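Local structure of cystalysin (Treponema denticola, 1C7N) at residues I9-K12 against K18-L21; K72-K77 against C284-G289; R107-P112 against P255-R260; E141-E144 against Y149-D152. The protein is a member of the class I and II aminotransferase family that binds pyridoxal-5'-phosphate and assembles from two chains. All coordinates share one frame; numbering follows the deposited sequence.

Interaction 1 of 4, residues I9-K12 against K18-L21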
loop_
_atom_site.group_PDB
_atom_site.type_symbol
_atom_site.label_atom_id
_atom_site.label_comp_id
_atom_site.label_asym_id
_atom_site.label_seq_id
_atom_site.Cartn_x
_atom_site.Cartn_y
_atom_site.Cartn_z
ATOM N N ILE A 9 1.119 -14.683 23.870
ATOM C CA ILE A 9 1.235 -15.203 22.512
ATOM C C ILE A 9 2.678 -15.213 22.025
ATOM O O ILE A 9 3.553 -14.588 22.620
ATOM C CB ILE A 9 0.394 -14.365 21.517
ATOM C CG1 ILE A 9 0.985 -12.958 21.390
ATOM C CG2 ILE A 9 -1.050 -14.283 21.994
ATOM C CD1 ILE A 9 0.251 -12.059 20.412
ATOM N N SER A 10 2.913 -15.939 20.938
ATOM C CA SER A 10 4.237 -16.025 20.337
ATOM C C SER A 10 4.116 -15.674 18.864
ATOM O O SER A 10 3.190 -16.125 18.188
ATOM C CB SER A 10 4.806 -17.438 20.474
ATOM O OG SER A 10 6.005 -17.574 19.729
ATOM N N ARG A 11 5.044 -14.862 18.369
ATOM C CA ARG A 11 5.035 -14.472 16.967
ATOM C C ARG A 11 6.334 -14.853 16.272
ATOM O O ARG A 11 6.734 -14.239 15.282
ATOM C CB ARG A 11 4.769 -12.967 16.827
ATOM C CG ARG A 11 3.302 -12.610 17.032
ATOM C CD ARG A 11 2.947 -11.304 16.337
ATOM N NE ARG A 11 3.447 -10.162 17.076
ATOM C CZ ARG A 11 3.605 -8.946 16.567
ATOM N NH1 ARG A 11 3.304 -8.700 15.298
ATOM N NH2 ARG A 11 4.072 -7.980 17.336
ATOM N N LYS A 12 6.984 -15.884 16.804
ATOM C CA LYS A 12 8.229 -16.391 16.244
ATOM C C LYS A 12 7.932 -16.988 14.872
ATOM O O LYS A 12 6.887 -17.606 14.677
ATOM C CB LYS A 12 8.821 -17.468 17.163
ATOM C CG LYS A 12 10.119 -18.071 16.658
ATOM C CD LYS A 12 10.692 -19.077 17.645
ATOM C CE LYS A 12 12.043 -19.595 17.167
ATOM N NZ LYS A 12 12.684 -20.502 18.165
ATOM N N LYS A 18 9.177 -7.199 14.148
ATOM C CA LYS A 18 9.630 -6.983 15.517
ATOM C C LYS A 18 10.297 -8.220 16.101
ATOM O O LYS A 18 11.358 -8.127 16.715
ATOM C CB LYS A 18 8.463 -6.570 16.421
ATOM C CG LYS A 18 8.889 -6.327 17.872
ATOM C CD LYS A 18 7.773 -5.749 18.726
ATOM C CE LYS A 18 6.594 -6.687 18.846
ATOM N NZ LYS A 18 5.490 -6.057 19.632
ATOM N N TRP A 19 9.668 -9.377 15.925
ATOM C CA TRP A 19 10.230 -10.617 16.448
ATOM C C TRP A 19 11.444 -11.084 15.642
ATOM O O TRP A 19 12.416 -11.567 16.209
ATOM C CB TRP A 19 9.160 -11.717 16.487
ATOM C CG TRP A 19 8.206 -11.587 17.647
ATOM C CD1 TRP A 19 7.345 -10.553 17.894
ATOM C CD2 TRP A 19 8.025 -12.521 18.724
ATOM N NE1 TRP A 19 6.645 -10.787 19.052
ATOM C CE2 TRP A 19 7.040 -11.987 19.581
ATOM C CE3 TRP A 19 8.601 -13.757 19.044
ATOM C CZ2 TRP A 19 6.615 -12.647 20.744
ATOM C CZ3 TRP A 19 8.177 -14.416 20.200
ATOM C CH2 TRP A 19 7.193 -13.857 21.035
ATOM N N ASP A 20 11.398 -10.950 14.321
ATOM C CA ASP A 20 12.538 -11.372 13.511
ATOM C C ASP A 20 13.744 -10.498 13.863
ATOM O O ASP A 20 14.886 -10.960 13.833
ATOM C CB ASP A 20 12.220 -11.260 12.016
ATOM C CG ASP A 20 11.116 -12.218 11.578
ATOM O OD1 ASP A 20 10.812 -13.174 12.327
ATOM O OD2 ASP A 20 10.560 -12.019 10.477
ATOM N N LEU A 21 13.483 -9.241 14.208
ATOM C CA LEU A 21 14.552 -8.319 14.573
ATOM C C LEU A 21 15.236 -8.784 15.849
ATOM O O LEU A 21 16.460 -8.711 15.973
ATOM C CB LEU A 21 14.001 -6.901 14.772
ATOM C CG LEU A 21 15.007 -5.865 15.296
ATOM C CD1 LEU A 21 16.211 -5.814 14.371
ATOM C CD2 LEU A 21 14.348 -4.489 15.397
HETATM O O HOH W 1 8.077 -13.550 13.115
#
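An aromatic CH-pi contact between the loop Ile9-Lys12 and the indole of Trp19 fastens the N-terminal arm of the chain onto helix 17-25, its centre about 20 Å from the centre of the chain. Arg11 and Trp19 carry it. CB of Arg11 stands almost squarely over the five-membered ring, 3.5 Å from its centroid and only 4° off the normal. The backbone of the loop continues over the same face: Arg11 N lies 3.4 Å above the indole plane, offset toward the rim. At the six-membered end, Ser10 CA comes within 3.7 Å of Trp19 CH2, and OG of Ser10 reaches the neighbouring CZ3. Trp19 can meet the loop broadside because its CG stands anti to its own carbonyl carbon (chi1 -78°). Here the N-terminal loop also meets the second subunit, whose Val61 packs on Ile9 and Arg11. Beyond CB the arginine chain bends at chi3, and its guanidinium plane lies 66° from the indole. Its NH2 comes 3.3 Å from Lys18 NZ, which sits at the guanidinium edge, in plane. The two cations share carboxylates: Asp40 and Glu42 each form salt bridges with both Arg11 NH2 and Lys18 NZ, and Glu42 also accepts a hydrogen bond from Trp19 NE1. Between the loop and the next residue of the helix, a water lies 2.6 Å from Arg11 O and 2.9 Å from Asp20 OD1, linking the loop backbone to the helix.

Interaction 2 of 4, residues K72-K77 against C284-G289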
loop_
_atom_site.group_PDB
_atom_site.type_symbol
_atom_site.label_atom_id
_atom_site.label_comp_id
_atom_site.label_asym_id
_atom_site.label_seq_id
_atom_site.Cartn_x
_atom_site.Cartn_y
_atom_site.Cartn_z
ATOM N N LYS A 72 -16.228 7.088 4.751
ATOM C CA LYS A 72 -15.866 8.465 5.032
ATOM C C LYS A 72 -16.714 9.008 6.174
ATOM O O LYS A 72 -16.204 9.708 7.052
ATOM C CB LYS A 72 -16.046 9.320 3.775
ATOM C CG LYS A 72 -15.226 8.815 2.593
ATOM C CD LYS A 72 -15.371 9.696 1.368
ATOM C CE LYS A 72 -14.464 9.187 0.251
ATOM N NZ LYS A 72 -14.270 10.189 -0.827
ATOM N N LYS A 73 -18.004 8.685 6.165
ATOM C CA LYS A 73 -18.891 9.150 7.225
ATOM C C LYS A 73 -18.440 8.607 8.573
ATOM O O LYS A 73 -18.504 9.309 9.580
ATOM C CB LYS A 73 -20.337 8.701 6.980
ATOM C CG LYS A 73 -21.007 9.298 5.756
ATOM C CD LYS A 73 -22.517 9.061 5.805
ATOM C CE LYS A 73 -23.168 9.285 4.452
ATOM N NZ LYS A 73 -22.885 10.636 3.905
ATOM N N THR A 74 -17.994 7.352 8.581
ATOM C CA THR A 74 -17.541 6.697 9.805
ATOM C C THR A 74 -16.273 7.345 10.365
ATOM O O THR A 74 -16.114 7.463 11.579
ATOM C CB THR A 74 -17.295 5.186 9.564
ATOM O OG1 THR A 74 -18.520 4.566 9.148
ATOM C CG2 THR A 74 -16.818 4.510 10.831
ATOM N N VAL A 75 -15.373 7.767 9.484
ATOM C CA VAL A 75 -14.142 8.419 9.918
ATOM C C VAL A 75 -14.485 9.812 10.447
ATOM O O VAL A 75 -13.967 10.250 11.474
ATOM C CB VAL A 75 -13.151 8.531 8.747
ATOM C CG1 VAL A 75 -11.922 9.329 9.166
ATOM C CG2 VAL A 75 -12.758 7.135 8.286
ATOM N N LYS A 76 -15.373 10.496 9.737
ATOM C CA LYS A 76 -15.824 11.828 10.128
ATOM C C LYS A 76 -16.518 11.744 11.490
ATOM O O LYS A 76 -16.316 12.596 12.361
ATOM C CB LYS A 76 -16.788 12.371 9.066
ATOM C CG LYS A 76 -17.547 13.646 9.432
ATOM C CD LYS A 76 -18.440 14.070 8.256
ATOM C CE LYS A 76 -19.587 14.982 8.681
ATOM N NZ LYS A 76 -19.131 16.281 9.246
ATOM N N LYS A 77 -17.330 10.707 11.671
ATOM C CA LYS A 77 -18.051 10.508 12.922
ATOM C C LYS A 77 -17.078 10.237 14.072
ATOM O O LYS A 77 -17.275 10.716 15.184
ATOM C CB LYS A 77 -19.039 9.344 12.784
ATOM C CG LYS A 77 -20.010 9.213 13.950
ATOM C CD LYS A 77 -21.025 8.105 13.712
ATOM C CE LYS A 77 -22.204 8.211 14.669
ATOM N NZ LYS A 77 -21.798 8.177 16.102
ATOM N N CYS A 284 -13.407 -1.160 13.183
ATOM C CA CYS A 284 -12.791 -0.701 14.431
ATOM C C CYS A 284 -13.509 0.486 15.056
ATOM O O CYS A 284 -13.825 0.475 16.249
ATOM C CB CYS A 284 -11.320 -0.330 14.207
ATOM S SG CYS A 284 -10.197 -1.742 13.981
ATOM N N TYR A 285 -13.740 1.519 14.252
ATOM C CA TYR A 285 -14.407 2.724 14.728
ATOM C C TYR A 285 -15.846 2.455 15.156
ATOM O O TYR A 285 -16.331 3.032 16.130
ATOM C CB TYR A 285 -14.383 3.798 13.632
ATOM C CG TYR A 285 -13.038 4.471 13.441
ATOM C CD1 TYR A 285 -12.821 5.352 12.379
ATOM C CD2 TYR A 285 -11.995 4.273 14.353
ATOM C CE1 TYR A 285 -11.606 6.022 12.232
ATOM C CE2 TYR A 285 -10.778 4.938 14.211
ATOM C CZ TYR A 285 -10.593 5.812 13.152
ATOM O OH TYR A 285 -9.400 6.488 13.019
ATOM N N LYS A 286 -16.527 1.574 14.432
ATOM C CA LYS A 286 -17.910 1.253 14.755
ATOM C C LYS A 286 -18.126 0.230 15.866
ATOM O O LYS A 286 -19.078 0.349 16.633
ATOM C CB LYS A 286 -18.642 0.748 13.512
ATOM C CG LYS A 286 -18.958 1.798 12.476
ATOM C CD LYS A 286 -19.784 1.180 11.349
ATOM C CE LYS A 286 -20.269 2.235 10.373
ATOM N NZ LYS A 286 -21.071 1.620 9.276
ATOM N N GLU A 287 -17.244 -0.764 15.969
ATOM C CA GLU A 287 -17.434 -1.840 16.941
ATOM C C GLU A 287 -16.388 -2.106 18.016
ATOM O O GLU A 287 -16.687 -2.786 18.996
ATOM C CB GLU A 287 -17.632 -3.162 16.191
ATOM C CG GLU A 287 -18.684 -3.141 15.092
ATOM C CD GLU A 287 -18.758 -4.463 14.347
ATOM O OE1 GLU A 287 -19.027 -5.497 14.997
ATOM O OE2 GLU A 287 -18.546 -4.475 13.111
ATOM N N CYS A 288 -15.177 -1.591 17.855
ATOM C CA CYS A 288 -14.132 -1.904 18.817
ATOM C C CYS A 288 -13.863 -0.915 19.939
ATOM O O CYS A 288 -12.781 -0.918 20.519
ATOM C CB CYS A 288 -12.849 -2.203 18.050
ATOM S SG CYS A 288 -13.100 -3.503 16.811
ATOM N N GLY A 289 -14.856 -0.093 20.263
ATOM C CA GLY A 289 -14.697 0.879 21.332
ATOM C C GLY A 289 -14.448 0.271 22.704
ATOM O O GLY A 289 -13.574 0.733 23.443
#
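With its methyl CG2 anti to the backbone N, Thr74 (chi1 -61°) pushes that group across to helix 275-287, where it meets CB of Tyr285 and CG of Lys286, each at 3.8 Å. The same rotation sets the hydroxyl beside the backbone N of Thr74. OG1 is 3.2 Å from Lys286 CE, but its hydrogen bond goes to the carbonyl oxygen of Glu70, one turn back in its own helix. Lys286 is extended beyond CG and passes the threonine at about a right angle, on its way to salt bridges of its NZ with Glu70 and Glu282. Deeper in, the Tyr285 ring turns an edge to helix 69-83: CA of Val75 lies near the ring plane, 4.1 Å from CD1. The side chains of these two residues meet more loosely, CG2 of Val75 being 4.3 Å from CE1 of Tyr285. Trp78, a turn further along helix 69-83, stacks on the tyrosine, and Phe240 of helix 237-240 also touches it. No hydrogen bond joins the two segments directly: apolar contact at Thr74, Val75 and Tyr285 is joined at the exposed margin by the Lys286-Glu70 salt bridge between the helices, Glu282 being a partner within helix 275-287.

Interaction 3 of 4, residues R107-P112 against P255-R260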
loop_
_atom_site.group_PDB
_atom_site.type_symbol
_atom_site.label_atom_id
_atom_site.label_comp_id
_atom_site.label_asym_id
_atom_site.label_seq_id
_atom_site.Cartn_x
_atom_site.Cartn_y
_atom_site.Cartn_z
ATOM N N ARG A 107 8.087 15.555 -0.039
ATOM C CA ARG A 107 8.284 15.502 -1.478
ATOM C C ARG A 107 7.542 16.613 -2.220
ATOM O O ARG A 107 8.119 17.308 -3.056
ATOM C CB ARG A 107 7.826 14.135 -1.997
ATOM C CG ARG A 107 7.951 13.936 -3.500
ATOM C CD ARG A 107 7.667 12.484 -3.883
ATOM N NE ARG A 107 8.478 11.557 -3.095
ATOM C CZ ARG A 107 8.016 10.818 -2.088
ATOM N NH1 ARG A 107 6.735 10.885 -1.737
ATOM N NH2 ARG A 107 8.839 10.022 -1.420
ATOM N N GLU A 108 6.267 16.787 -1.890
ATOM C CA GLU A 108 5.425 17.773 -2.559
ATOM C C GLU A 108 5.528 19.234 -2.126
ATOM O O GLU A 108 5.556 20.123 -2.973
ATOM C CB GLU A 108 3.961 17.324 -2.466
ATOM C CG GLU A 108 2.948 18.265 -3.107
ATOM C CD GLU A 108 3.259 18.565 -4.564
ATOM O OE1 GLU A 108 3.701 17.645 -5.282
ATOM O OE2 GLU A 108 3.047 19.718 -4.993
ATOM N N PHE A 109 5.595 19.497 -0.825
ATOM C CA PHE A 109 5.632 20.879 -0.370
ATOM C C PHE A 109 6.980 21.510 -0.028
ATOM O O PHE A 109 7.030 22.601 0.539
ATOM C CB PHE A 109 4.648 21.048 0.789
ATOM C CG PHE A 109 3.247 20.634 0.439
ATOM C CD1 PHE A 109 2.827 19.321 0.623
ATOM C CD2 PHE A 109 2.370 21.538 -0.149
ATOM C CE1 PHE A 109 1.555 18.911 0.223
ATOM C CE2 PHE A 109 1.094 21.138 -0.556
ATOM C CZ PHE A 109 0.688 19.823 -0.370
ATOM N N THR A 110 8.067 20.833 -0.374
ATOM C CA THR A 110 9.406 21.370 -0.144
ATOM C C THR A 110 10.295 20.927 -1.298
ATOM O O THR A 110 9.918 20.062 -2.084
ATOM C CB THR A 110 10.046 20.871 1.178
ATOM O OG1 THR A 110 10.287 19.461 1.097
ATOM C CG2 THR A 110 9.141 21.171 2.364
ATOM N N LYS A 111 11.471 21.532 -1.397
ATOM C CA LYS A 111 12.422 21.196 -2.448
ATOM C C LYS A 111 13.755 20.889 -1.777
ATOM O O LYS A 111 13.978 21.278 -0.630
ATOM C CB LYS A 111 12.585 22.378 -3.404
ATOM C CG LYS A 111 13.031 23.665 -2.715
ATOM C CD LYS A 111 13.303 24.780 -3.720
ATOM C CE LYS A 111 13.631 26.097 -3.026
ATOM N NZ LYS A 111 14.843 26.011 -2.162
ATOM N N PRO A 112 14.655 20.176 -2.472
ATOM C CA PRO A 112 15.943 19.873 -1.847
ATOM C C PRO A 112 16.564 21.155 -1.298
ATOM O O PRO A 112 16.494 22.208 -1.933
ATOM C CB PRO A 112 16.744 19.271 -2.999
ATOM C CG PRO A 112 15.685 18.545 -3.782
ATOM C CD PRO A 112 14.555 19.558 -3.807
ATOM N N PRO A 255 -8.373 22.695 -0.310
ATOM C CA PRO A 255 -8.479 22.024 -1.607
ATOM C C PRO A 255 -7.183 22.052 -2.411
ATOM O O PRO A 255 -6.840 21.075 -3.077
ATOM C CB PRO A 255 -9.608 22.785 -2.295
ATOM C CG PRO A 255 -10.470 23.197 -1.152
ATOM C CD PRO A 255 -9.448 23.691 -0.158
ATOM N N ASP A 256 -6.471 23.173 -2.357
ATOM C CA ASP A 256 -5.213 23.309 -3.082
ATOM C C ASP A 256 -4.152 22.377 -2.514
ATOM O O ASP A 256 -3.479 21.666 -3.259
ATOM C CB ASP A 256 -4.719 24.755 -3.019
ATOM C CG ASP A 256 -5.440 25.657 -3.999
ATOM O OD1 ASP A 256 -6.689 25.641 -4.021
ATOM O OD2 ASP A 256 -4.753 26.383 -4.748
ATOM N N ILE A 257 -3.998 22.388 -1.195
ATOM C CA ILE A 257 -3.021 21.523 -0.546
ATOM C C ILE A 257 -3.435 20.061 -0.708
ATOM O O ILE A 257 -2.604 19.197 -0.992
ATOM C CB ILE A 257 -2.900 21.839 0.959
ATOM C CG1 ILE A 257 -2.287 23.229 1.152
ATOM C CG2 ILE A 257 -2.048 20.783 1.640
ATOM C CD1 ILE A 257 -2.263 23.696 2.601
ATOM N N ARG A 258 -4.724 19.792 -0.529
ATOM C CA ARG A 258 -5.239 18.437 -0.656
ATOM C C ARG A 258 -4.967 17.870 -2.043
ATOM O O ARG A 258 -4.485 16.747 -2.181
ATOM C CB ARG A 258 -6.744 18.411 -0.371
ATOM C CG ARG A 258 -7.350 17.011 -0.343
ATOM C CD ARG A 258 -8.753 17.016 0.255
ATOM N NE ARG A 258 -9.713 17.777 -0.544
ATOM C CZ ARG A 258 -10.387 18.839 -0.105
ATOM N NH1 ARG A 258 -10.211 19.282 1.132
ATOM N NH2 ARG A 258 -11.257 19.449 -0.898
ATOM N N GLU A 259 -5.269 18.655 -3.072
ATOM C CA GLU A 259 -5.059 18.214 -4.443
ATOM C C GLU A 259 -3.587 18.054 -4.805
ATOM O O GLU A 259 -3.248 17.257 -5.679
ATOM C CB GLU A 259 -5.768 19.173 -5.412
ATOM C CG GLU A 259 -7.286 18.981 -5.424
ATOM C CD GLU A 259 -8.038 20.101 -6.124
ATOM O OE1 GLU A 259 -7.637 20.498 -7.240
ATOM O OE2 GLU A 259 -9.044 20.576 -5.559
ATOM N N ARG A 260 -2.709 18.795 -4.134
ATOM C CA ARG A 260 -1.276 18.681 -4.401
ATOM C C ARG A 260 -0.730 17.419 -3.736
ATOM O O ARG A 260 0.136 16.732 -4.283
ATOM C CB ARG A 260 -0.510 19.900 -3.869
ATOM C CG ARG A 260 -0.676 21.173 -4.695
ATOM C CD ARG A 260 0.675 21.829 -4.967
ATOM N NE ARG A 260 1.327 22.339 -3.767
ATOM C CZ ARG A 260 2.629 22.600 -3.683
ATOM N NH1 ARG A 260 3.416 22.394 -4.728
ATOM N NH2 ARG A 260 3.149 23.072 -2.561
#
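Ile257, in the first turn of helix 255-267, meets the ring of Phe109 through its branch methyl: CG2 lies 3.5 Å from Phe109 CZ. The carbonyl oxygen of Ile257 approaches the same carbon at 3.4 Å, at the ring edge and in its plane, where the aromatic hydrogens carry a slight positive charge. Both side chains also touch Met199 and Ile231, on strands 199-203 and 230-234. The contact thus joins the last part of helix 98-109 to the start of helix 255-267 beside the large mixed sheet of the PLP-dependent aminotransferase fold. One turn on, Arg260 bends at chi2 (-132°) and chi3 and carries its guanidinium to Glu108 and Phe109. Its NH1 forms a salt bridge with Glu108 OE2 at 2.7 Å; that oxygen stands over a face of the guanidinium, and the two planes are 90° apart, so the link is a charge contact from above the plane, not an N-H...O hydrogen bond. CG of Glu108, anti to the backbone N (chi1 179°), lies 3.4 Å from Arg260 O, and a bend at chi2 turns the carboxylate to the arginine. Arg260 NH2 approaches Phe109 obliquely, 3.0 Å from CD2, and the guanidinium plane is likewise perpendicular to the ring.

Interaction 4 of 4, residues E141-E144 against Y149-D152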
loop_
_atom_site.group_PDB
_atom_site.type_symbol
_atom_site.label_atom_id
_atom_site.label_comp_id
_atom_site.label_asym_id
_atom_site.label_seq_id
_atom_site.Cartn_x
_atom_site.Cartn_y
_atom_site.Cartn_z
ATOM N N GLU A 141 15.117 20.906 19.757
ATOM C CA GLU A 141 15.201 20.016 20.903
ATOM C C GLU A 141 14.259 20.338 22.063
ATOM O O GLU A 141 14.075 21.497 22.444
ATOM C CB GLU A 141 16.644 19.975 21.411
ATOM C CG GLU A 141 16.890 18.954 22.517
ATOM C CD GLU A 141 16.996 17.532 21.998
ATOM O OE1 GLU A 141 16.991 16.600 22.831
ATOM O OE2 GLU A 141 17.095 17.342 20.766
ATOM N N LEU A 142 13.663 19.291 22.622
ATOM C CA LEU A 142 12.754 19.428 23.751
ATOM C C LEU A 142 13.552 19.751 25.008
ATOM O O LEU A 142 14.700 19.319 25.161
ATOM C CB LEU A 142 11.986 18.126 23.979
ATOM C CG LEU A 142 10.847 17.758 23.026
ATOM C CD1 LEU A 142 10.508 16.289 23.186
ATOM C CD2 LEU A 142 9.634 18.635 23.317
ATOM N N LEU A 143 12.947 20.524 25.900
ATOM C CA LEU A 143 13.591 20.872 27.157
ATOM C C LEU A 143 13.158 19.797 28.142
ATOM O O LEU A 143 11.987 19.413 28.171
ATOM C CB LEU A 143 13.123 22.246 27.634
ATOM C CG LEU A 143 13.428 23.424 26.703
ATOM C CD1 LEU A 143 12.830 24.696 27.284
ATOM C CD2 LEU A 143 14.930 23.571 26.525
ATOM N N GLU A 144 14.092 19.298 28.939
ATOM C CA GLU A 144 13.755 18.251 29.894
ATOM C C GLU A 144 14.169 18.593 31.316
ATOM O O GLU A 144 15.297 19.025 31.557
ATOM C CB GLU A 144 14.401 16.929 29.469
ATOM C CG GLU A 144 14.081 15.758 30.394
ATOM C CD GLU A 144 15.169 15.486 31.422
ATOM O OE1 GLU A 144 14.838 14.999 32.524
ATOM O OE2 GLU A 144 16.355 15.738 31.124
ATOM N N TYR A 149 9.065 16.688 29.705
ATOM C CA TYR A 149 9.434 17.352 28.460
ATOM C C TYR A 149 8.517 18.501 28.045
ATOM O O TYR A 149 7.295 18.371 28.058
ATOM C CB TYR A 149 9.503 16.325 27.322
ATOM C CG TYR A 149 10.708 15.418 27.394
ATOM C CD1 TYR A 149 10.707 14.273 28.194
ATOM C CD2 TYR A 149 11.867 15.723 26.681
ATOM C CE1 TYR A 149 11.835 13.454 28.278
ATOM C CE2 TYR A 149 12.997 14.917 26.762
ATOM C CZ TYR A 149 12.977 13.786 27.557
ATOM O OH TYR A 149 14.096 12.996 27.622
ATOM N N THR A 150 9.127 19.620 27.661
ATOM C CA THR A 150 8.393 20.807 27.232
ATOM C C THR A 150 9.019 21.425 25.980
ATOM O O THR A 150 10.172 21.150 25.649
ATOM C CB THR A 150 8.359 21.873 28.350
ATOM O OG1 THR A 150 9.695 22.113 28.818
ATOM C CG2 THR A 150 7.483 21.404 29.508
ATOM N N ILE A 151 8.247 22.269 25.302
ATOM C CA ILE A 151 8.678 22.931 24.072
ATOM C C ILE A 151 9.570 24.152 24.304
ATOM O O ILE A 151 9.322 24.945 25.208
ATOM C CB ILE A 151 7.451 23.400 23.257
ATOM C CG1 ILE A 151 6.530 22.212 22.960
ATOM C CG2 ILE A 151 7.900 24.075 21.975
ATOM C CD1 ILE A 151 7.146 21.155 22.090
ATOM N N ASP A 152 10.612 24.294 23.491
ATOM C CA ASP A 152 11.500 25.452 23.592
ATOM C C ASP A 152 10.898 26.488 22.645
ATOM O O ASP A 152 11.290 26.577 21.482
ATOM C CB ASP A 152 12.915 25.105 23.128
ATOM C CG ASP A 152 13.891 26.253 23.329
ATOM O OD1 ASP A 152 13.436 27.418 23.382
ATOM O OD2 ASP A 152 15.112 25.992 23.418
HETATM O O HOH W 2 16.027 23.289 22.720
HETATM O O HOH W 3 11.478 22.064 21.802
HETATM O O HOH W 4 10.740 20.501 30.884
#
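Backbone hydrogen bonds pair Leu143 with Thr150 in both directions: Leu143 N gives to Thr150 O at 2.9 Å, and Thr150 N returns a bond of the same length to Leu143 O. Both are nearly straight (164° and 163°) and lie in the carbonyl planes, making this the hydrogen-bonded antiparallel pair of the hairpin 143-145/148-150; Glu144 and Tyr149 form the next, non-hydrogen-bonded pair. Carbon contacts gather on the tyrosine. CG of Glu144 makes a CH-pi contact over one face of the Tyr149 ring, 3.9 Å from its centroid, while CB of Leu142 abuts the ring edge at CD2 (3.6 Å). CD2 of Leu142 reaches CD1 of Ile151 at 3.7 Å. Among polar side chains, Tyr149 OH is hydrogen-bonded by NE1 of Trp329, whose ring also meets the tyrosine, and Glu144 OE1 accepts from Gly147 N in the hairpin turn. The Asp152 rotamer (chi1 -175°) turns its carboxylate so that OD1 caps Lys155 N while OD2 takes a bridging water. That water also donates to Glu141 O, which accepts from a second water bound by Asp152 N. Direct pairing therefore gives way to bridging solvent where the strands part, keeping the backbone polar groups of Glu141 and Asp152 partnered.

Overall arrangement
From the N terminus, interaction 1 closes first, a short loop that settles the leading arm on helix 17-25 before any other contact opens. Interaction 2 then opens on helix 69-83 and closes some two hundred residues later on helix 275-287. Within that span interaction 3 runs from helix 98-109 to helix 255-267, and within interaction 3 lies the small hairpin of interaction 4; the three nest in order and none cross. Interactions 2 and 3 are linked by succession, since helices 255-267 and 275-287 follow one another, and their nearest atoms are about 9 Å apart. Interaction 4 lies across the chain's centre from interactions 1 and 2, about 34 Å from each between centres.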